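PDB 4CW4: beta-ketoacyl-[acyl-carrier-protein] synthase FabY from Pseudomonas aeruginosa, which condenses acetyl-CoA with malonyl-ACP to form acetoacetyl-ACP, the primer with which fatty acid biosynthesis begins. Local coordinates for residues L427-S441 with F461-A473. Sequence-based numbering, arbitrary orientation.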
ATOM      1  N   LEU A 427     -30.523  16.035  13.192  1.00 16.34           N
ATOM      2  CA  LEU A 427     -30.033  15.844  14.553  1.00 18.13           C
ATOM      3  C   LEU A 427     -30.790  14.777  15.323  1.00 18.17           C
ATOM      4  O   LEU A 427     -30.193  14.021  16.069  1.00 18.41           O
ATOM      5  CB  LEU A 427     -30.147  17.138  15.352  1.00 22.45           C
ATOM      6  CG  LEU A 427     -28.907  17.932  15.704  1.00 25.78           C
ATOM      7  CD1 LEU A 427     -29.337  19.103  16.589  1.00 27.40           C
ATOM      8  CD2 LEU A 427     -27.816  17.072  16.370  1.00 26.26           C
ATOM      9  N   ASP A 428     -32.115  14.746  15.183  1.00 18.10           N
ATOM     10  CA  ASP A 428     -32.924  13.788  15.937  1.00 19.56           C
ATOM     11  C   ASP A 428     -32.534  12.358  15.595  1.00 17.76           C
ATOM     12  O   ASP A 428     -32.367  11.521  16.488  1.00 18.14           O
ATOM     13  CB  ASP A 428     -34.413  14.006  15.675  1.00 22.62           C
ATOM     14  CG  ASP A 428     -35.285  13.041  16.462  1.00 26.62           C
ATOM     15  OD1 ASP A 428     -35.388  13.214  17.690  1.00 28.43           O
ATOM     16  OD2 ASP A 428     -35.847  12.103  15.855  1.00 28.42           O
ATOM     17  N   THR A 429     -32.378  12.073  14.305  1.00 16.57           N
ATOM     18  CA  THR A 429     -32.009  10.720  13.882  1.00 17.00           C
ATOM     19  C   THR A 429     -30.606  10.348  14.374  1.00 15.70           C
ATOM     20  O   THR A 429     -30.370   9.231  14.786  1.00 16.77           O
ATOM     21  CB  THR A 429     -32.136  10.555  12.358  1.00 18.66           C
ATOM     22  OG1 THR A 429     -33.513  10.667  11.993  1.00 20.44           O
ATOM     23  CG2 THR A 429     -31.633   9.190  11.917  1.00 18.52           C
ATOM     24  N   VAL A 430     -29.678  11.287  14.338  1.00 13.88           N
ATOM     25  CA  VAL A 430     -28.359  11.024  14.895  1.00 13.52           C
ATOM     26  C   VAL A 430     -28.441  10.777  16.409  1.00 13.80           C
ATOM     27  O   VAL A 430     -27.818   9.853  16.930  1.00 14.03           O
ATOM     28  CB  VAL A 430     -27.383  12.159  14.567  1.00 13.77           C
ATOM     29  CG1 VAL A 430     -26.080  12.021  15.373  1.00 14.34           C
ATOM     30  CG2 VAL A 430     -27.065  12.156  13.078  1.00 13.78           C
ATOM     31  N   ARG A 431     -29.241  11.577  17.109  1.00 13.53           N
ATOM     32  CA  ARG A 431     -29.329  11.454  18.553  1.00 13.79           C
ATOM     33  C   ARG A 431     -30.017  10.192  19.024  1.00 14.58           C
ATOM     34  O   ARG A 431     -29.680   9.687  20.080  1.00 16.41           O
ATOM     35  CB  ARG A 431     -30.034  12.669  19.163  1.00 15.00           C
ATOM     36  CG  ARG A 431     -29.148  13.899  19.182  1.00 15.78           C
ATOM     37  CD  ARG A 431     -29.934  15.143  19.606  1.00 17.14           C
ATOM     38  NE  ARG A 431     -29.041  16.290  19.728  1.00 18.31           N
ATOM     39  CZ  ARG A 431     -29.443  17.553  19.815  1.00 20.50           C
ATOM     40  NH1 ARG A 431     -30.742  17.861  19.799  1.00 21.89           N
ATOM     41  NH2 ARG A 431     -28.541  18.517  19.915  1.00 21.73           N
ATOM     42  N   HIS A 432     -30.988   9.690  18.270  1.00 14.75           N
ATOM     43  CA  HIS A 432     -31.819   8.601  18.762  1.00 15.73           C
ATOM     44  C   HIS A 432     -31.859   7.359  17.894  1.00 15.56           C
ATOM     45  O   HIS A 432     -32.453   6.362  18.285  1.00 16.97           O
ATOM     46  CB  HIS A 432     -33.240   9.128  18.988  1.00 16.94           C
ATOM     47  CG  HIS A 432     -33.296  10.273  19.939  1.00 18.95           C
ATOM     48  ND1 HIS A 432     -33.053  10.128  21.287  1.00 20.42           N
ATOM     49  CD2 HIS A 432     -33.524  11.592  19.735  1.00 20.70           C
ATOM     50  CE1 HIS A 432     -33.158  11.304  21.878  1.00 21.74           C
ATOM     51  NE2 HIS A 432     -33.437  12.209  20.959  1.00 22.11           N
ATOM     52  N   ALA A 433     -31.189   7.393  16.748  1.00 13.89           N
ATOM     53  CA  ALA A 433     -31.196   6.253  15.846  1.00 13.35           C
ATOM     54  C   ALA A 433     -29.847   6.056  15.174  1.00 12.34           C
ATOM     55  O   ALA A 433     -29.783   5.623  14.025  1.00 13.47           O
ATOM     56  CB  ALA A 433     -32.289   6.405  14.810  1.00 13.35           C
ATOM     57  N   SER A 434     -28.771   6.351  15.900  1.00 11.85           N
ATOM     58  CA  SER A 434     -27.430   6.048  15.398  1.00 11.72           C
ATOM     59  C   SER A 434     -26.656   5.210  16.406  1.00 11.31           C
ATOM     60  O   SER A 434     -26.961   5.222  17.598  1.00 13.24           O
ATOM     61  CB  SER A 434     -26.650   7.324  15.015  1.00 12.94           C
ATOM     62  OG  SER A 434     -26.115   7.975  16.142  1.00 12.61           O
ATOM     63  N   PHE A 435     -25.668   4.470  15.909  1.00 11.31           N
ATOM     64  CA  PHE A 435     -24.792   3.668  16.754  1.00 11.29           C
ATOM     65  C   PHE A 435     -23.367   3.737  16.218  1.00 10.79           C
ATOM     66  O   PHE A 435     -23.127   4.166  15.081  1.00 11.81           O
ATOM     67  CB  PHE A 435     -25.305   2.224  16.913  1.00 12.80           C
ATOM     68  CG  PHE A 435     -25.250   1.362  15.660  1.00 12.61           C
ATOM     69  CD1 PHE A 435     -26.085   1.601  14.572  1.00 12.60           C
ATOM     70  CD2 PHE A 435     -24.407   0.255  15.612  1.00 13.07           C
ATOM     71  CE1 PHE A 435     -26.046   0.769  13.445  1.00 12.79           C
ATOM     72  CE2 PHE A 435     -24.362  -0.563  14.492  1.00 12.41           C
ATOM     73  CZ  PHE A 435     -25.188  -0.304  13.413  1.00 12.49           C
ATOM     74  N   VAL A 436     -22.429   3.329  17.064  1.00 10.66           N
ATOM     75  CA  VAL A 436     -21.017   3.368  16.729  1.00 10.21           C
ATOM     76  C   VAL A 436     -20.457   1.956  16.705  1.00 10.64           C
ATOM     77  O   VAL A 436     -20.605   1.181  17.652  1.00 10.73           O
ATOM     78  CB  VAL A 436     -20.213   4.188  17.765  1.00 11.27           C
ATOM     79  CG1 VAL A 436     -18.709   4.184  17.422  1.00 11.09           C
ATOM     80  CG2 VAL A 436     -20.740   5.612  17.883  1.00 12.39           C
ATOM     81  N   HIS A 437     -19.830   1.614  15.593  1.00 10.18           N
ATOM     82  CA  HIS A 437     -18.950   0.457  15.519  1.00  9.70           C
ATOM     83  C   HIS A 437     -17.583   0.936  15.963  1.00  8.78           C
ATOM     84  O   HIS A 437     -16.807   1.505  15.180  1.00  9.39           O
ATOM     85  CB  HIS A 437     -18.929  -0.142  14.109  1.00 10.41           C
ATOM     86  CG  HIS A 437     -19.654  -1.444  14.036  1.00  9.95           C
ATOM     87  ND1 HIS A 437     -19.068  -2.622  14.428  1.00 10.06           N
ATOM     88  CD2 HIS A 437     -20.937  -1.745  13.700  1.00 10.14           C
ATOM     89  CE1 HIS A 437     -19.951  -3.600  14.331  1.00 10.11           C
ATOM     90  NE2 HIS A 437     -21.092  -3.093  13.886  1.00 10.85           N
ATOM     91  N   ALA A 438     -17.306   0.723  17.245  1.00  9.13           N
ATOM     92  CA  ALA A 438     -16.079   1.192  17.837  1.00  9.34           C
ATOM     93  C   ALA A 438     -14.908   0.420  17.293  1.00  9.41           C
ATOM     94  O   ALA A 438     -15.013  -0.756  16.976  1.00 10.10           O
ATOM     95  CB  ALA A 438     -16.116   1.037  19.335  1.00 10.11           C
ATOM     96  N   HIS A 439     -13.784   1.103  17.229  1.00  9.51           N
ATOM     97  CA  HIS A 439     -12.530   0.470  16.878  1.00  9.76           C
ATOM     98  C   HIS A 439     -12.308  -0.701  17.833  1.00  9.94           C
ATOM     99  O   HIS A 439     -12.042  -1.811  17.400  1.00 10.14           O
ATOM    100  CB  HIS A 439     -11.390   1.470  16.963  1.00 10.02           C
ATOM    101  CG  HIS A 439     -10.064   0.881  16.623  1.00  9.89           C
ATOM    102  ND1 HIS A 439      -9.791   0.346  15.382  1.00 11.17           N
ATOM    103  CD2 HIS A 439      -8.937   0.728  17.361  1.00 10.39           C
ATOM    104  CE1 HIS A 439      -8.544  -0.094  15.364  1.00 11.70           C
ATOM    105  NE2 HIS A 439      -8.012   0.107  16.558  1.00 10.94           N
ATOM    106  N   GLY A 440     -12.436  -0.439  19.131  1.00  8.90           N
ATOM    107  CA  GLY A 440     -12.555  -1.490  20.138  1.00  7.79           C
ATOM    108  C   GLY A 440     -11.539  -2.600  19.982  1.00  9.79           C
ATOM    109  O   GLY A 440     -11.911  -3.755  19.813  1.00  9.97           O
ATOM    110  N   SER A 441     -10.264  -2.253  20.065  1.00  9.54           N
ATOM    111  CA  SER A 441      -9.195  -3.189  19.734  1.00  9.00           C
ATOM    112  C   SER A 441      -8.777  -4.074  20.900  1.00  9.02           C
ATOM    113  O   SER A 441      -7.980  -4.978  20.705  1.00 10.10           O
ATOM    114  CB  SER A 441      -7.979  -2.409  19.229  1.00 10.83           C
ATOM    115  OG  SER A 441      -7.668  -1.374  20.134  1.00 12.19           O
ATOM    116  N   PHE A 461     -22.734  16.932  20.341  1.00 15.18           N
ATOM    117  CA  PHE A 461     -23.915  16.819  19.484  1.00 14.94           C
ATOM    118  C   PHE A 461     -25.185  16.488  20.282  1.00 15.22           C
ATOM    119  O   PHE A 461     -26.239  16.233  19.705  1.00 16.09           O
ATOM    120  CB  PHE A 461     -23.659  15.802  18.364  1.00 14.66           C
ATOM    121  CG  PHE A 461     -22.709  16.308  17.320  1.00 15.52           C
ATOM    122  CD1 PHE A 461     -23.175  17.034  16.236  1.00 16.60           C
ATOM    123  CD2 PHE A 461     -21.344  16.091  17.436  1.00 16.00           C
ATOM    124  CE1 PHE A 461     -22.294  17.518  15.279  1.00 17.67           C
ATOM    125  CE2 PHE A 461     -20.460  16.592  16.482  1.00 17.01           C
ATOM    126  CZ  PHE A 461     -20.945  17.302  15.408  1.00 17.35           C
ATOM    127  N   GLY A 462     -25.086  16.494  21.604  1.00 15.07           N
ATOM    128  CA  GLY A 462     -26.255  16.288  22.446  1.00 16.23           C
ATOM    129  C   GLY A 462     -26.809  14.882  22.369  1.00 16.10           C
ATOM    130  O   GLY A 462     -28.014  14.691  22.482  1.00 16.39           O
ATOM    131  N   ILE A 463     -25.925  13.897  22.204  1.00 15.04           N
ATOM    132  CA  ILE A 463     -26.308  12.498  22.168  1.00 14.60           C
ATOM    133  C   ILE A 463     -26.131  11.917  23.560  1.00 15.74           C
ATOM    134  O   ILE A 463     -25.144  12.207  24.235  1.00 16.28           O
ATOM    135  CB  ILE A 463     -25.397  11.702  21.208  1.00 14.71           C
ATOM    136  CG1 ILE A 463     -25.323  12.413  19.850  1.00 14.05           C
ATOM    137  CG2 ILE A 463     -25.910  10.287  21.055  1.00 15.45           C
ATOM    138  CD1 ILE A 463     -24.348  11.768  18.849  1.00 14.61           C
ATOM    139  N   ASP A 464     -27.079  11.095  23.985  1.00 17.23           N
ATOM    140  CA  ASP A 464     -26.938  10.361  25.236  1.00 18.00           C
ATOM    141  C   ASP A 464     -27.228   8.893  24.950  1.00 16.08           C
ATOM    142  O   ASP A 464     -27.896   8.580  23.975  1.00 16.23           O
ATOM    143  CB  ASP A 464     -27.882  10.920  26.301  1.00 22.41           C
ATOM    144  CG  ASP A 464     -27.516  10.460  27.704  1.00 26.89           C
ATOM    145  OD1 ASP A 464     -26.357  10.019  27.928  1.00 27.65           O
ATOM    146  OD2 ASP A 464     -28.389  10.539  28.587  1.00 29.56           O
ATOM    147  N   GLY A 465     -26.699   7.998  25.777  1.00 15.37           N
ATOM    148  CA  GLY A 465     -26.912   6.569  25.598  1.00 14.78           C
ATOM    149  C   GLY A 465     -26.526   6.069  24.212  1.00 14.50           C
ATOM    150  O   GLY A 465     -27.215   5.233  23.622  1.00 15.48           O
ATOM    151  N   TRP A 466     -25.428   6.592  23.680  1.00 12.86           N
ATOM    152  CA  TRP A 466     -25.022   6.298  22.300  1.00 12.83           C
ATOM    153  C   TRP A 466     -24.615   4.841  22.224  1.00 12.58           C
ATOM    154  O   TRP A 466     -23.639   4.446  22.856  1.00 13.37           O
ATOM    155  CB  TRP A 466     -23.840   7.156  21.894  1.00 12.50           C
ATOM    156  CG  TRP A 466     -23.690   7.482  20.426  1.00 12.28           C
ATOM    157  CD1 TRP A 466     -24.564   7.234  19.420  1.00 12.29           C
ATOM    158  CD2 TRP A 466     -22.575   8.154  19.839  1.00 12.17           C
ATOM    159  NE1 TRP A 466     -24.062   7.710  18.226  1.00 12.20           N
ATOM    160  CE2 TRP A 466     -22.840   8.287  18.463  1.00 12.65           C
ATOM    161  CE3 TRP A 466     -21.381   8.657  20.355  1.00 12.53           C
ATOM    162  CZ2 TRP A 466     -21.949   8.915  17.586  1.00 13.36           C
ATOM    163  CZ3 TRP A 466     -20.494   9.275  19.490  1.00 12.68           C
ATOM    164  CH2 TRP A 466     -20.790   9.409  18.117  1.00 12.76           C
ATOM    165  N   PRO A 467     -25.352   4.032  21.460  1.00 12.18           N
ATOM    166  CA  PRO A 467     -25.021   2.606  21.487  1.00 11.97           C
ATOM    167  C   PRO A 467     -23.704   2.312  20.786  1.00 11.41           C
ATOM    168  O   PRO A 467     -23.435   2.805  19.673  1.00 11.61           O
ATOM    169  CB  PRO A 467     -26.201   1.944  20.762  1.00 13.12           C
ATOM    170  CG  PRO A 467     -27.299   2.973  20.819  1.00 12.28           C
ATOM    171  CD  PRO A 467     -26.611   4.291  20.740  1.00 12.43           C
ATOM    172  N   VAL A 468     -22.901   1.489  21.459  1.00 10.99           N
ATOM    173  CA  VAL A 468     -21.575   1.101  20.993  1.00 11.02           C
ATOM    174  C   VAL A 468     -21.463  -0.421  20.896  1.00 10.91           C
ATOM    175  O   VAL A 468     -21.862  -1.149  21.808  1.00 12.11           O
ATOM    176  CB  VAL A 468     -20.475   1.635  21.957  1.00 12.13           C
ATOM    177  CG1 VAL A 468     -19.087   1.136  21.563  1.00 12.86           C
ATOM    178  CG2 VAL A 468     -20.495   3.148  22.030  1.00 12.85           C
ATOM    179  N   THR A 469     -20.900  -0.898  19.792  1.00 10.04           N
ATOM    180  CA  THR A 469     -20.620  -2.309  19.597  1.00 10.26           C
ATOM    181  C   THR A 469     -19.168  -2.452  19.119  1.00  9.81           C
ATOM    182  O   THR A 469     -18.572  -1.482  18.659  1.00 10.78           O
ATOM    183  CB  THR A 469     -21.638  -2.936  18.623  1.00 11.85           C
ATOM    184  OG1 THR A 469     -21.472  -4.366  18.566  1.00 11.88           O
ATOM    185  CG2 THR A 469     -21.537  -2.337  17.226  1.00 11.60           C
ATOM    186  N   ALA A 470     -18.595  -3.647  19.280  1.00 10.12           N
ATOM    187  CA  ALA A 470     -17.172  -3.873  19.008  1.00 10.06           C
ATOM    188  C   ALA A 470     -16.933  -5.247  18.377  1.00  9.73           C
ATOM    189  O   ALA A 470     -16.861  -6.258  19.054  1.00  9.88           O
ATOM    190  CB  ALA A 470     -16.365  -3.713  20.287  1.00 10.50           C
ATOM    191  N   VAL A 471     -16.845  -5.261  17.052  1.00  8.94           N
ATOM    192  CA  VAL A 471     -16.814  -6.513  16.313  1.00  8.51           C
ATOM    193  C   VAL A 471     -15.559  -7.337  16.644  1.00  8.72           C
ATOM    194  O   VAL A 471     -15.579  -8.561  16.528  1.00  8.92           O
ATOM    195  CB  VAL A 471     -16.908  -6.264  14.792  1.00  9.64           C
ATOM    196  CG1 VAL A 471     -15.566  -5.757  14.243  1.00 10.66           C
ATOM    197  CG2 VAL A 471     -17.385  -7.516  14.060  1.00  9.28           C
ATOM    198  N   LYS A 472     -14.480  -6.677  17.072  1.00  8.47           N
ATOM    199  CA  LYS A 472     -13.226  -7.395  17.353  1.00  9.36           C
ATOM    200  C   LYS A 472     -13.355  -8.338  18.544  1.00  9.49           C
ATOM    201  O   LYS A 472     -12.539  -9.245  18.717  1.00  9.86           O
ATOM    202  CB  LYS A 472     -12.059  -6.426  17.571  1.00  8.95           C
ATOM    203  CG  LYS A 472     -11.676  -5.620  16.320  1.00  8.25           C
ATOM    204  CD  LYS A 472     -10.559  -4.621  16.602  1.00  9.36           C
ATOM    205  CE  LYS A 472     -10.208  -3.770  15.379  1.00  9.90           C
ATOM    206  NZ  LYS A 472     -11.368  -2.973  14.895  1.00  9.84           N
ATOM    207  N   ALA A 473     -14.381  -8.152  19.369  1.00  8.86           N
ATOM    208  CA  ALA A 473     -14.633  -9.107  20.445  1.00  8.56           C
ATOM    209  C   ALA A 473     -14.879 -10.506  19.879  1.00  8.78           C
ATOM    210  O   ALA A 473     -14.505 -11.525  20.487  1.00  9.24           O
ATOM    211  CB  ALA A 473     -15.838  -8.665  21.261  1.00  9.19           C
TER
HETATM  212  O   HOH W   1     -29.678  10.843  22.546  1.00 17.96           O
HETATM  213  O   HOH W   2     -28.382   7.475  21.272  1.00 22.87           O
HETATM  214  O   HOH W   3     -16.653  -2.651  15.821  1.00  9.47           O
HETATM  215  O   HOH W   4     -14.134  -3.795  17.761  1.00 11.60           O
HETATM  216  O   HOH W   5     -11.036  -0.738  13.075  1.00 12.59           O
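Val436 CG2 sits over the centre of one face of the Trp466 indole, 3.5 Å from the six-membered ring centroid, in a CH-pi contact; Ile463 CD1 leans on the opposite face, toward its rim. Val436 and Trp466 project from parallel strands 434-437 and 466-469 of a beta-alpha-beta unit of the thiolase fold, connected by helix 444-461. At the ring edge Trp466 NE1 donates to Ser434 OG (2.9 Å), which itself donates to Val430 O, so a buried hydroxyl ties the tryptophan to helix 427-433. Thr469 CG2 makes a like CH-pi contact over the centre of one His437 face, while Val471 CB and a water bound to ND1 lie at that ring's edge. Val436 N bonds to Pro467 O, and Val436 O and Ala438 N continue the pairing to Thr469 N and O. At the helical end, the Arg431 guanidinium grips Phe461 O side-on with NE (2.8 Å, 166°) and NH2 (3.2 Å), Phe461 O lying in its plane. At the other end the loop after strand 434-437 carries His439, a predicted active-site residue near Cys286. Bent at its last torsion (chi4 60°), Lys472 places NZ on an in-plane lone pair of His439 O at 2.8 Å, and a water links this same NZ to His439 ND1.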